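Long-range contacts in galacto-N-biose/lacto-N-biose I transporter substrate-binding protein (Bifidobacterium longum, PDB 2Z8F), which binds galacto-N-biose and lacto-N-biose units, here within lacto-N-tetraose, and probably delivers such sugars to an ABC transporter for uptake: residues I18-L24 with A74-Q79; G92-V97 with A293-S298; I170-Q174 with F215-L220; P150-F156 with L274-F278. One frame throughout, in Å; residues are numbered along the deposited sequence.

Interaction 1 of 4, residues I18-L24 with A74-Q79; sequences ITYMHRL and APDLAQ. With NAG (2-acetamido-2-deoxy-beta-D-glucopyranose), chain C; GAL (beta-D-galactopyranose), chain B.
Y20 pairs with L77 and M21 with A78 as parallel beta bridges, and the short strands 18-22 and 77-79 run 4.7 Å apart with directions 9° off parallel. L77 N gives its hydrogen to T19 O, M21 N to L77 O, and Q79 N to M21 O, each at 3.0 Å. Before the strand of 77-79 begins, side chains take over: T19 N donates to D76 OD2 at 2.9 Å, on the lone pair turned away from the other carboxylate oxygen, and D76 N answers to T19 OG1 at 3.0 Å. S298 holds OD1 of the same carboxylate. M21 bends at its sulfur to lay CE on P75 CG, 3.8 Å away.

At the sugar end Q79 is stretched straight out, CG anti to the backbone N (chi1 180°). Its OE1 receives R23 N at 2.9 Å from above the carbonyl plane, and a water joins it to Y20 OH, which Q127 also holds; NE2 donates to galactose O4 at 2.9 Å and also meets S290. Q79 NE2 lies over one face of the R23 guanidinium, toward its rim, the two planes 22° apart; NH1 makes weak bonds to NAG O3 and O7 while E84 pairs with NH2. With an alanine in place of Q79, R23 N and galactose O4 would probably each lose a partner, and the guanidinium the amide nitrogen over that face.

Strand 47-53 flanks 16-22 on its other edge, and the late strand 290-294 runs antiparallel beside 77-81, the topology of class II periplasmic binding proteins. Helix 301-311 covers the Y20 and L77 face; helix 61-71 covers that of M21 and A78.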
# COMPACT_ATOMS: atom_id res chain seq x y z
N ILE A 18 24.74 -10.27 5.51
CA ILE A 18 23.47 -10.13 4.79
C ILE A 18 23.22 -8.65 4.51
O ILE A 18 23.50 -7.81 5.36
CB ILE A 18 22.29 -10.66 5.70
CG1 ILE A 18 22.49 -12.15 6.02
CG2 ILE A 18 20.88 -10.38 5.10
CD1 ILE A 18 22.65 -13.02 4.79
N THR A 19 22.71 -8.33 3.33
CA THR A 19 22.27 -6.98 3.05
C THR A 19 20.76 -6.96 2.87
O THR A 19 20.20 -7.93 2.33
CB THR A 19 22.92 -6.40 1.80
OG1 THR A 19 22.90 -7.36 0.73
CG2 THR A 19 24.36 -6.03 2.12
N TYR A 20 20.14 -5.89 3.36
CA TYR A 20 18.67 -5.67 3.28
C TYR A 20 18.42 -4.24 2.79
O TYR A 20 18.80 -3.27 3.47
CB TYR A 20 18.06 -5.90 4.68
CG TYR A 20 16.60 -5.48 4.89
CD1 TYR A 20 15.66 -5.50 3.85
CD2 TYR A 20 16.16 -5.12 6.16
CE1 TYR A 20 14.33 -5.15 4.08
CE2 TYR A 20 14.84 -4.76 6.40
CZ TYR A 20 13.93 -4.76 5.36
OH TYR A 20 12.64 -4.37 5.68
N MET A 21 17.81 -4.11 1.61
CA MET A 21 17.40 -2.82 1.07
C MET A 21 15.89 -2.68 1.27
O MET A 21 15.11 -3.57 0.91
CB MET A 21 17.72 -2.68 -0.42
CG MET A 21 17.41 -1.28 -0.94
SD MET A 21 17.61 -1.07 -2.74
CE MET A 21 17.40 -2.71 -3.36
N HIS A 22 15.50 -1.57 1.88
CA HIS A 22 14.09 -1.35 2.17
C HIS A 22 13.66 0.04 1.67
O HIS A 22 14.52 0.90 1.33
CB HIS A 22 13.86 -1.44 3.68
CG HIS A 22 14.51 -0.32 4.44
ND1 HIS A 22 13.91 0.91 4.61
CD2 HIS A 22 15.73 -0.23 5.03
CE1 HIS A 22 14.72 1.71 5.29
NE2 HIS A 22 15.83 1.04 5.56
N ARG A 23 12.36 0.27 1.66
CA ARG A 23 11.85 1.61 1.39
C ARG A 23 10.86 2.06 2.48
O ARG A 23 9.84 2.70 2.20
CB ARG A 23 11.33 1.76 -0.04
CG ARG A 23 10.35 0.64 -0.49
CD ARG A 23 9.88 0.91 -1.93
NE ARG A 23 9.02 -0.14 -2.48
CZ ARG A 23 7.69 -0.16 -2.40
NH1 ARG A 23 7.03 0.77 -1.71
NH2 ARG A 23 7.03 -1.15 -3.02
N LEU A 24 11.21 1.78 3.74
CA LEU A 24 10.46 2.30 4.85
C LEU A 24 10.82 3.77 5.08
O LEU A 24 11.96 4.16 4.75
CB LEU A 24 10.68 1.45 6.12
CG LEU A 24 10.26 -0.04 5.94
CD1 LEU A 24 10.53 -0.85 7.21
CD2 LEU A 24 8.80 -0.21 5.51
N ALA A 74 23.24 -6.99 -6.23
CA ALA A 74 21.95 -6.97 -5.55
C ALA A 74 22.09 -7.32 -4.06
O ALA A 74 23.01 -8.04 -3.68
CB ALA A 74 21.00 -7.95 -6.21
N PRO A 75 21.16 -6.81 -3.22
CA PRO A 75 21.18 -7.23 -1.82
C PRO A 75 20.63 -8.64 -1.65
O PRO A 75 20.02 -9.18 -2.58
CB PRO A 75 20.24 -6.23 -1.15
CG PRO A 75 19.23 -5.90 -2.23
CD PRO A 75 20.06 -5.85 -3.49
N ASP A 76 20.83 -9.24 -0.48
CA ASP A 76 20.20 -10.54 -0.19
C ASP A 76 18.69 -10.44 -0.05
O ASP A 76 17.96 -11.32 -0.55
CB ASP A 76 20.79 -11.12 1.11
CG ASP A 76 22.27 -11.35 0.98
OD1 ASP A 76 22.66 -12.37 0.39
OD2 ASP A 76 23.04 -10.46 1.45
N LEU A 77 18.24 -9.36 0.59
CA LEU A 77 16.85 -9.13 0.95
C LEU A 77 16.42 -7.78 0.41
O LEU A 77 17.18 -6.80 0.51
CB LEU A 77 16.70 -9.10 2.47
CG LEU A 77 16.85 -10.42 3.23
CD1 LEU A 77 16.96 -10.19 4.72
CD2 LEU A 77 15.64 -11.34 2.91
N ALA A 78 15.21 -7.71 -0.13
CA ALA A 78 14.69 -6.44 -0.62
C ALA A 78 13.19 -6.33 -0.43
O ALA A 78 12.46 -7.30 -0.68
CB ALA A 78 15.03 -6.27 -2.11
N GLN A 79 12.73 -5.15 -0.02
CA GLN A 79 11.28 -4.93 0.08
C GLN A 79 10.65 -5.06 -1.31
O GLN A 79 11.13 -4.45 -2.26
CB GLN A 79 10.99 -3.54 0.65
CG GLN A 79 9.50 -3.26 0.78
CD GLN A 79 9.21 -1.95 1.46
OE1 GLN A 79 10.08 -1.38 2.15
NE2 GLN A 79 7.99 -1.45 1.30
C1 NAG C . 4.15 4.86 -3.02
C2 NAG C . 4.28 3.51 -2.31
C3 NAG C . 4.27 3.60 -0.78
C4 NAG C . 5.24 4.72 -0.31
C5 NAG C . 4.86 6.00 -1.06
C6 NAG C . 5.65 7.21 -0.56
C7 NAG C . 3.46 1.47 -3.30
C8 NAG C . 2.26 0.67 -3.72
N2 NAG C . 3.18 2.65 -2.78
O3 NAG C . 4.66 2.28 -0.41
O4 NAG C . 5.06 4.93 1.07
O5 NAG C . 5.08 5.77 -2.44
O6 NAG C . 7.01 7.02 -0.87
O7 NAG C . 4.58 0.98 -3.42
C1 GAL B . 4.20 1.85 0.88
C2 GAL B . 4.19 0.33 0.88
C3 GAL B . 3.86 -0.17 2.28
C4 GAL B . 4.83 0.45 3.31
C5 GAL B . 4.80 1.97 3.22
C6 GAL B . 5.83 2.64 4.12
O2 GAL B . 3.18 -0.12 -0.01
O3 GAL B . 3.93 -1.57 2.26
O4 GAL B . 6.09 -0.09 3.03
O5 GAL B . 5.09 2.38 1.88
O6 GAL B . 5.55 4.02 4.22
O HOH W 1 25.15 -9.34 0.70
O HOH W 2 10.73 -3.44 3.99
O HOH W 3 9.99 -2.42 -3.89

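Interaction 2 of 4, residues G92-V97 with A293-S298; sequences GLLQDV and AVLKNS
L94 and L295 form a single beta bridge, CA atoms 4.3 Å apart, just where strand 290-294 runs out into a type I turn from L295 to S298. Two backbone bonds make it: Q95 N to V294 O at 3.0 Å, and K296 N to L93 O at 2.8 Å, the latter donor standing well above the carbonyl plane. The bridge ties the end of strand 290-294, in the central sheet of one lobe of the periplasmic binding protein fold, to the loop joining helices 85-90 and 98-104.

The close-packed part lies on the strand side. L94 CD2 fits against both A293 CB and L295 CD2, 3.8 Å from the latter, with helix 85-90 also touching L94. Further along, V97 CG1 rests on V294 CB, and M305 of helix 301-311 touches both valines.

Q95 does the polar work. Its CG is anti to the backbone N (chi1 -173°) and the rest of the chain is extended, which carries NE2 into the turn. There it donates to S298 O at 3.0 Å, nearly straight at 168°, on a lone pair and close to the plane of its own amide. A longer bond runs from NE2 to L295 O; S298 N reaches that same oxygen from the opposite face, so one carbonyl is gripped by the turn and by the glutamine together.

The other end is open to solvent. G92, whose positive phi closes helix 85-90 in a Schellman motif, has its carbonyl beside the K296 chain, CD lying 3.4 Å from G92 O. A single water completes the link, accepting from K296 NZ and donating to G92 O at 3.0 Å.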
# COMPACT_ATOMS: atom_id res chain seq x y z
N GLY A 92 12.66 -13.23 -13.11
CA GLY A 92 13.71 -14.15 -12.62
C GLY A 92 14.61 -13.56 -11.54
O GLY A 92 15.77 -13.97 -11.40
N LEU A 93 14.08 -12.61 -10.77
CA LEU A 93 14.89 -11.90 -9.77
C LEU A 93 14.87 -12.51 -8.36
O LEU A 93 15.62 -12.07 -7.48
CB LEU A 93 14.47 -10.43 -9.69
CG LEU A 93 14.40 -9.65 -11.02
CD1 LEU A 93 13.94 -8.24 -10.70
CD2 LEU A 93 15.76 -9.65 -11.74
N LEU A 94 14.01 -13.51 -8.14
CA LEU A 94 13.82 -14.08 -6.80
C LEU A 94 14.45 -15.45 -6.63
O LEU A 94 14.73 -16.14 -7.61
CB LEU A 94 12.32 -14.17 -6.49
CG LEU A 94 11.52 -12.88 -6.71
CD1 LEU A 94 10.10 -13.03 -6.26
CD2 LEU A 94 12.18 -11.70 -5.97
N GLN A 95 14.63 -15.83 -5.37
CA GLN A 95 15.10 -17.16 -4.99
C GLN A 95 14.03 -17.92 -4.21
O GLN A 95 13.47 -17.40 -3.24
CB GLN A 95 16.35 -17.03 -4.11
CG GLN A 95 16.96 -18.38 -3.83
CD GLN A 95 18.30 -18.34 -3.12
OE1 GLN A 95 18.64 -19.30 -2.44
NE2 GLN A 95 19.06 -17.26 -3.28
N ASP A 96 13.73 -19.14 -4.65
CA ASP A 96 12.80 -20.03 -3.96
C ASP A 96 13.36 -20.35 -2.57
O ASP A 96 14.44 -20.93 -2.45
CB ASP A 96 12.68 -21.32 -4.79
CG ASP A 96 11.83 -22.39 -4.13
OD1 ASP A 96 11.42 -22.21 -2.98
OD2 ASP A 96 11.60 -23.45 -4.79
N VAL A 97 12.64 -19.92 -1.53
CA VAL A 97 13.04 -20.15 -0.13
C VAL A 97 11.96 -20.91 0.62
O VAL A 97 11.78 -20.76 1.84
CB VAL A 97 13.40 -18.84 0.60
CG1 VAL A 97 14.75 -18.29 0.12
CG2 VAL A 97 12.31 -17.78 0.45
N ALA A 293 11.62 -9.99 0.06
CA ALA A 293 11.96 -11.18 -0.71
C ALA A 293 13.45 -11.46 -0.69
O ALA A 293 14.26 -10.54 -0.53
CB ALA A 293 11.48 -11.03 -2.17
N VAL A 294 13.79 -12.73 -0.87
CA VAL A 294 15.19 -13.15 -1.02
C VAL A 294 15.49 -13.15 -2.51
O VAL A 294 14.73 -13.73 -3.30
CB VAL A 294 15.45 -14.55 -0.41
CG1 VAL A 294 16.93 -14.93 -0.57
CG2 VAL A 294 15.05 -14.56 1.08
N LEU A 295 16.57 -12.48 -2.91
CA LEU A 295 16.87 -12.29 -4.33
C LEU A 295 17.68 -13.45 -4.90
O LEU A 295 18.29 -14.22 -4.16
CB LEU A 295 17.56 -10.94 -4.56
CG LEU A 295 16.72 -9.71 -4.19
CD1 LEU A 295 17.34 -8.43 -4.70
CD2 LEU A 295 15.26 -9.86 -4.70
N LYS A 296 17.66 -13.56 -6.23
CA LYS A 296 18.15 -14.71 -6.99
C LYS A 296 19.46 -15.35 -6.53
O LYS A 296 19.51 -16.56 -6.28
CB LYS A 296 18.23 -14.34 -8.47
CG LYS A 296 18.64 -15.47 -9.40
CD LYS A 296 18.94 -14.92 -10.79
CE LYS A 296 19.76 -15.89 -11.60
NZ LYS A 296 18.98 -17.11 -11.97
N ASN A 297 20.50 -14.54 -6.44
CA ASN A 297 21.83 -15.06 -6.17
C ASN A 297 22.34 -14.77 -4.75
O ASN A 297 23.56 -14.71 -4.52
CB ASN A 297 22.82 -14.51 -7.20
CG ASN A 297 22.44 -14.86 -8.65
OD1 ASN A 297 22.27 -13.96 -9.47
ND2 ASN A 297 22.32 -16.15 -8.95
N SER A 298 21.42 -14.58 -3.80
CA SER A 298 21.82 -14.60 -2.39
C SER A 298 22.43 -15.96 -2.06
O SER A 298 21.85 -17.00 -2.33
CB SER A 298 20.65 -14.34 -1.44
OG SER A 298 21.10 -14.51 -0.10
O HOH W 4 15.99 -16.94 -11.95

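Interaction 3 of 4, residues I170-Q174 with F215-L220; sequences IMSYQ and FYQQLL
A Met-aromatic contact in a buried apolar core joins M171 to Y216, with the sulfur lying obliquely to the ring, SD 5.4 Å from the Y216 centroid. The methionine does more with its carbons. CG sits 3.6 Å from L219 CD1 and also touches Y216 CE2. From there the chain curls at chi2 (49°) and chi3 (64°), which brings the methyl CE to the edge of the F215 ring, 4.0 Å from CE2. One side chain therefore meets three residues on the same side of helix 207-221.

This is the core of the second lobe of the two-lobed periplasmic binding protein fold, remote from the N-terminal sheet. The segment 170-174 approaches the helix as an extended strip, its backbone bonded to T226, with M171 and Y173 both pointing at the helix and S172 turned away to meet T247.

Y173 carries the other half of the contact. The L220 methyl CD1 stands over the middle of its ring, 3.8 Å from the centroid and 5° off the normal, a clean CH-pi contact. At the ring's edge Y216 CD2 comes up to Y173 CD1 at 3.7 Å, the two ring planes inclined at 56°. The Y173 hydroxyl bonds to A378 O. Putting an alanine at Y173 would probably open a gap beneath L220 and leave A378 O without this hydroxyl.

I182 of helix 178-187 touches both tyrosines. At the Y216 ring edge, near its plane, S172 O approaches CE2, and one water bridges S172 O and Y216 OH, donating to the carbonyl at 2.7 Å.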
# COMPACT_ATOMS: atom_id res chain seq x y z
N ILE A 170 -13.94 17.09 1.56
CA ILE A 170 -14.00 15.85 2.31
C ILE A 170 -13.50 14.64 1.49
O ILE A 170 -13.63 13.49 1.93
CB ILE A 170 -15.41 15.57 2.90
CG1 ILE A 170 -16.46 15.34 1.81
CG2 ILE A 170 -15.83 16.74 3.85
CD1 ILE A 170 -17.83 14.76 2.35
N MET A 171 -12.94 14.91 0.31
CA MET A 171 -12.28 13.88 -0.48
C MET A 171 -11.07 14.47 -1.21
O MET A 171 -11.05 15.67 -1.54
CB MET A 171 -13.28 13.25 -1.48
CG MET A 171 -12.80 11.98 -2.21
SD MET A 171 -12.05 10.70 -1.17
CE MET A 171 -13.43 10.25 -0.17
N SER A 172 -10.06 13.64 -1.40
CA SER A 172 -9.00 13.95 -2.35
C SER A 172 -9.03 12.98 -3.52
O SER A 172 -9.42 11.81 -3.38
CB SER A 172 -7.62 13.94 -1.69
OG SER A 172 -7.19 12.61 -1.40
N TYR A 173 -8.69 13.50 -4.69
CA TYR A 173 -8.43 12.71 -5.88
C TYR A 173 -6.93 12.78 -6.11
O TYR A 173 -6.40 13.88 -6.32
CB TYR A 173 -9.17 13.33 -7.06
CG TYR A 173 -8.96 12.66 -8.40
CD1 TYR A 173 -9.60 11.47 -8.70
CD2 TYR A 173 -8.15 13.25 -9.38
CE1 TYR A 173 -9.42 10.86 -9.95
CE2 TYR A 173 -7.98 12.65 -10.64
CZ TYR A 173 -8.63 11.45 -10.91
OH TYR A 173 -8.49 10.83 -12.15
N GLN A 174 -6.27 11.62 -6.09
CA GLN A 174 -4.81 11.55 -6.09
C GLN A 174 -4.33 10.91 -7.39
O GLN A 174 -4.12 9.68 -7.46
CB GLN A 174 -4.33 10.76 -4.86
CG GLN A 174 -4.72 11.43 -3.55
CD GLN A 174 -4.37 10.62 -2.34
OE1 GLN A 174 -3.56 9.70 -2.41
NE2 GLN A 174 -4.98 10.95 -1.21
N PHE A 215 -18.08 7.72 -8.73
CA PHE A 215 -17.90 8.46 -7.48
C PHE A 215 -16.92 9.62 -7.72
O PHE A 215 -17.27 10.77 -7.46
CB PHE A 215 -17.38 7.53 -6.41
CG PHE A 215 -17.14 8.19 -5.05
CD1 PHE A 215 -18.21 8.57 -4.23
CD2 PHE A 215 -15.83 8.42 -4.60
CE1 PHE A 215 -17.99 9.15 -2.97
CE2 PHE A 215 -15.59 9.00 -3.33
CZ PHE A 215 -16.66 9.37 -2.53
N TYR A 216 -15.74 9.32 -8.24
CA TYR A 216 -14.75 10.39 -8.44
C TYR A 216 -15.17 11.35 -9.53
O TYR A 216 -14.90 12.55 -9.43
CB TYR A 216 -13.33 9.85 -8.68
CG TYR A 216 -12.68 9.31 -7.40
CD1 TYR A 216 -12.57 7.94 -7.17
CD2 TYR A 216 -12.19 10.19 -6.43
CE1 TYR A 216 -12.02 7.43 -5.97
CE2 TYR A 216 -11.60 9.70 -5.25
CZ TYR A 216 -11.51 8.33 -5.03
OH TYR A 216 -10.94 7.85 -3.85
N GLN A 217 -15.86 10.84 -10.57
CA GLN A 217 -16.30 11.71 -11.66
C GLN A 217 -17.25 12.78 -11.12
O GLN A 217 -17.11 13.95 -11.45
CB GLN A 217 -16.99 10.90 -12.77
CG GLN A 217 -17.24 11.75 -14.03
CD GLN A 217 -15.94 12.15 -14.71
OE1 GLN A 217 -15.23 11.30 -15.23
NE2 GLN A 217 -15.61 13.45 -14.70
N GLN A 218 -18.24 12.35 -10.34
CA GLN A 218 -19.23 13.29 -9.78
C GLN A 218 -18.55 14.31 -8.86
O GLN A 218 -18.88 15.49 -8.93
CB GLN A 218 -20.35 12.57 -9.05
CG GLN A 218 -21.25 11.76 -9.96
CD GLN A 218 -22.54 11.32 -9.30
OE1 GLN A 218 -22.95 10.15 -9.42
NE2 GLN A 218 -23.19 12.23 -8.60
N LEU A 219 -17.62 13.84 -8.03
CA LEU A 219 -16.80 14.76 -7.21
C LEU A 219 -16.01 15.79 -8.01
O LEU A 219 -16.04 17.00 -7.71
CB LEU A 219 -15.89 13.99 -6.25
CG LEU A 219 -16.64 13.22 -5.15
CD1 LEU A 219 -15.66 12.33 -4.41
CD2 LEU A 219 -17.41 14.12 -4.16
N LEU A 220 -15.33 15.34 -9.06
CA LEU A 220 -14.52 16.23 -9.89
C LEU A 220 -15.40 17.21 -10.66
O LEU A 220 -15.06 18.39 -10.78
CB LEU A 220 -13.62 15.45 -10.86
CG LEU A 220 -12.49 14.67 -10.21
CD1 LEU A 220 -11.79 13.82 -11.25
CD2 LEU A 220 -11.49 15.62 -9.51
O HOH W 5 -9.06 9.17 -2.83

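Interaction 4 of 4, residues P150-F156 with L274-F278; sequences PQTADEF and LGDWF
P150 meets W277 through its carbonyl: W277 NE1 donates to P150 O at 2.8 Å, the oxygen lying in the indole plane while the N-H arrives from above the carbonyl plane. This bond and the phenylalanine further on hold the indole from two directions. At Q151 the backbone takes the next bond, D276 N to Q151 O at 3.0 Å, while its side chain folds back toward G275 CA. G275, with no side chain, lets the backbone run close beside the W277 indole.

T152 is the N-cap of helix 153-165, its OG1 accepting from E155 N at 3.2 Å. A153, in the first turn, leans its CB on W277 O, and its N gives a hydrogen to a water that in turn donates to D276 O at 2.9 Å. D276 is the centre of an inverse gamma turn, and its OD1 is held by A281 N.

F156 ends the walk with the apolar side of the contact. With CG anti to the backbone N (chi1 -171°), the ring swings over the indole, CD1 coming to 3.4 Å from W277 CE2. The F156 ring and the six-membered ring of W277 are inclined at 46°, and F156 CB sits over the pyrrole part. On the opposite face of the indole lies G275 N.

The contact thus docks the start of helix 153-165 on the loop after strand 269-273. F215 of helix 207-221 meets both F156 and W277, Y134 of strand 132-137 meets the indole edge-to-face, and L274 and F278 reach helix 178-187 and strand 246-250.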
# COMPACT_ATOMS: atom_id res chain seq x y z
N PRO A 150 -21.38 9.83 5.77
CA PRO A 150 -22.41 9.41 4.81
C PRO A 150 -22.10 8.00 4.30
O PRO A 150 -20.96 7.72 3.98
CB PRO A 150 -22.25 10.44 3.69
CG PRO A 150 -21.76 11.69 4.44
CD PRO A 150 -20.73 11.09 5.36
N GLN A 151 -23.08 7.09 4.26
CA GLN A 151 -22.71 5.71 3.90
C GLN A 151 -23.00 5.26 2.47
O GLN A 151 -22.57 4.17 2.07
CB GLN A 151 -23.26 4.69 4.91
CG GLN A 151 -22.57 4.74 6.29
CD GLN A 151 -21.07 4.50 6.22
OE1 GLN A 151 -20.26 5.42 6.38
NE2 GLN A 151 -20.68 3.26 5.97
N THR A 152 -23.73 6.07 1.71
CA THR A 152 -23.92 5.79 0.29
C THR A 152 -23.18 6.84 -0.55
O THR A 152 -22.93 7.94 -0.07
CB THR A 152 -25.39 5.84 -0.11
OG1 THR A 152 -25.91 7.16 0.12
CG2 THR A 152 -26.22 4.82 0.69
N ALA A 153 -22.83 6.50 -1.79
CA ALA A 153 -22.14 7.48 -2.64
C ALA A 153 -22.96 8.77 -2.82
O ALA A 153 -22.42 9.87 -2.76
CB ALA A 153 -21.81 6.89 -3.99
N ASP A 154 -24.27 8.63 -3.08
CA ASP A 154 -25.13 9.80 -3.27
C ASP A 154 -25.14 10.74 -2.06
O ASP A 154 -25.02 11.95 -2.22
CB ASP A 154 -26.56 9.37 -3.63
CG ASP A 154 -26.70 8.89 -5.07
OD1 ASP A 154 -25.76 9.06 -5.89
OD2 ASP A 154 -27.76 8.32 -5.38
N GLU A 155 -25.24 10.18 -0.85
CA GLU A 155 -25.26 10.99 0.35
C GLU A 155 -23.89 11.63 0.57
O GLU A 155 -23.80 12.80 1.00
CB GLU A 155 -25.67 10.17 1.58
CG GLU A 155 -25.63 10.96 2.88
CD GLU A 155 -26.92 10.86 3.68
OE1 GLU A 155 -28.02 10.97 3.07
OE2 GLU A 155 -26.85 10.68 4.92
N PHE A 156 -22.84 10.88 0.26
CA PHE A 156 -21.47 11.41 0.38
C PHE A 156 -21.23 12.57 -0.57
O PHE A 156 -20.68 13.62 -0.19
CB PHE A 156 -20.41 10.33 0.14
CG PHE A 156 -19.03 10.79 0.46
CD1 PHE A 156 -18.48 10.52 1.70
CD2 PHE A 156 -18.29 11.54 -0.46
CE1 PHE A 156 -17.19 10.96 2.01
CE2 PHE A 156 -17.00 11.99 -0.14
CZ PHE A 156 -16.47 11.70 1.09
N LEU A 274 -14.13 2.69 5.24
CA LEU A 274 -14.71 3.20 4.01
C LEU A 274 -16.21 3.01 4.02
O LEU A 274 -16.69 1.94 4.42
CB LEU A 274 -14.17 2.42 2.83
CG LEU A 274 -12.72 2.59 2.43
CD1 LEU A 274 -12.55 1.77 1.17
CD2 LEU A 274 -12.42 4.05 2.15
N GLY A 275 -16.93 4.02 3.56
CA GLY A 275 -18.36 3.89 3.32
C GLY A 275 -18.57 3.08 2.06
O GLY A 275 -17.60 2.65 1.40
N ASP A 276 -19.83 2.88 1.71
CA ASP A 276 -20.17 2.13 0.52
C ASP A 276 -20.18 3.06 -0.69
O ASP A 276 -21.22 3.28 -1.34
CB ASP A 276 -21.51 1.42 0.73
CG ASP A 276 -21.83 0.46 -0.38
OD1 ASP A 276 -20.91 0.05 -1.09
OD2 ASP A 276 -23.02 0.11 -0.54
N TRP A 277 -19.02 3.64 -0.98
CA TRP A 277 -18.93 4.69 -2.01
C TRP A 277 -18.44 4.22 -3.37
O TRP A 277 -18.55 4.98 -4.36
CB TRP A 277 -18.03 5.86 -1.54
CG TRP A 277 -18.36 6.33 -0.16
CD1 TRP A 277 -19.61 6.47 0.39
CD2 TRP A 277 -17.43 6.75 0.84
NE1 TRP A 277 -19.50 6.91 1.69
CE2 TRP A 277 -18.17 7.11 1.98
CE3 TRP A 277 -16.02 6.84 0.88
CZ2 TRP A 277 -17.57 7.55 3.17
CZ3 TRP A 277 -15.42 7.27 2.08
CH2 TRP A 277 -16.19 7.61 3.20
N PHE A 278 -17.91 2.99 -3.42
CA PHE A 278 -17.14 2.50 -4.56
C PHE A 278 -17.69 1.21 -5.14
O PHE A 278 -16.98 0.50 -5.85
CB PHE A 278 -15.66 2.28 -4.14
CG PHE A 278 -15.07 3.44 -3.39
CD1 PHE A 278 -14.65 4.59 -4.08
CD2 PHE A 278 -14.93 3.40 -2.00
CE1 PHE A 278 -14.11 5.68 -3.39
CE2 PHE A 278 -14.42 4.49 -1.30
CZ PHE A 278 -14.00 5.63 -1.99
O HOH W 6 -23.72 3.88 -2.73

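How the interactions relate
The four contacts fall into two pairs on opposite sides of the chain's centre, one in each lobe. Interactions 1 and 2, centres 11 Å apart, share the six-stranded sheet: D76 OD1 lies 2.7 Å from S298 OG, and A78 O is 2.9 Å from A293 N. Interactions 3 and 4, centres 12 Å apart, meet through F215, whose CZ is 3.4 Å from F156 CD2. Between the pairs the centres lie 36 to 43 Å apart. Of the four, interaction 1 alone holds pocket residues; in interaction 3 the Y173 side chain stays about 13 Å from a galactose. The side chains of I18 and S298 lie about 7 and 8 Å from a bound zinc ion.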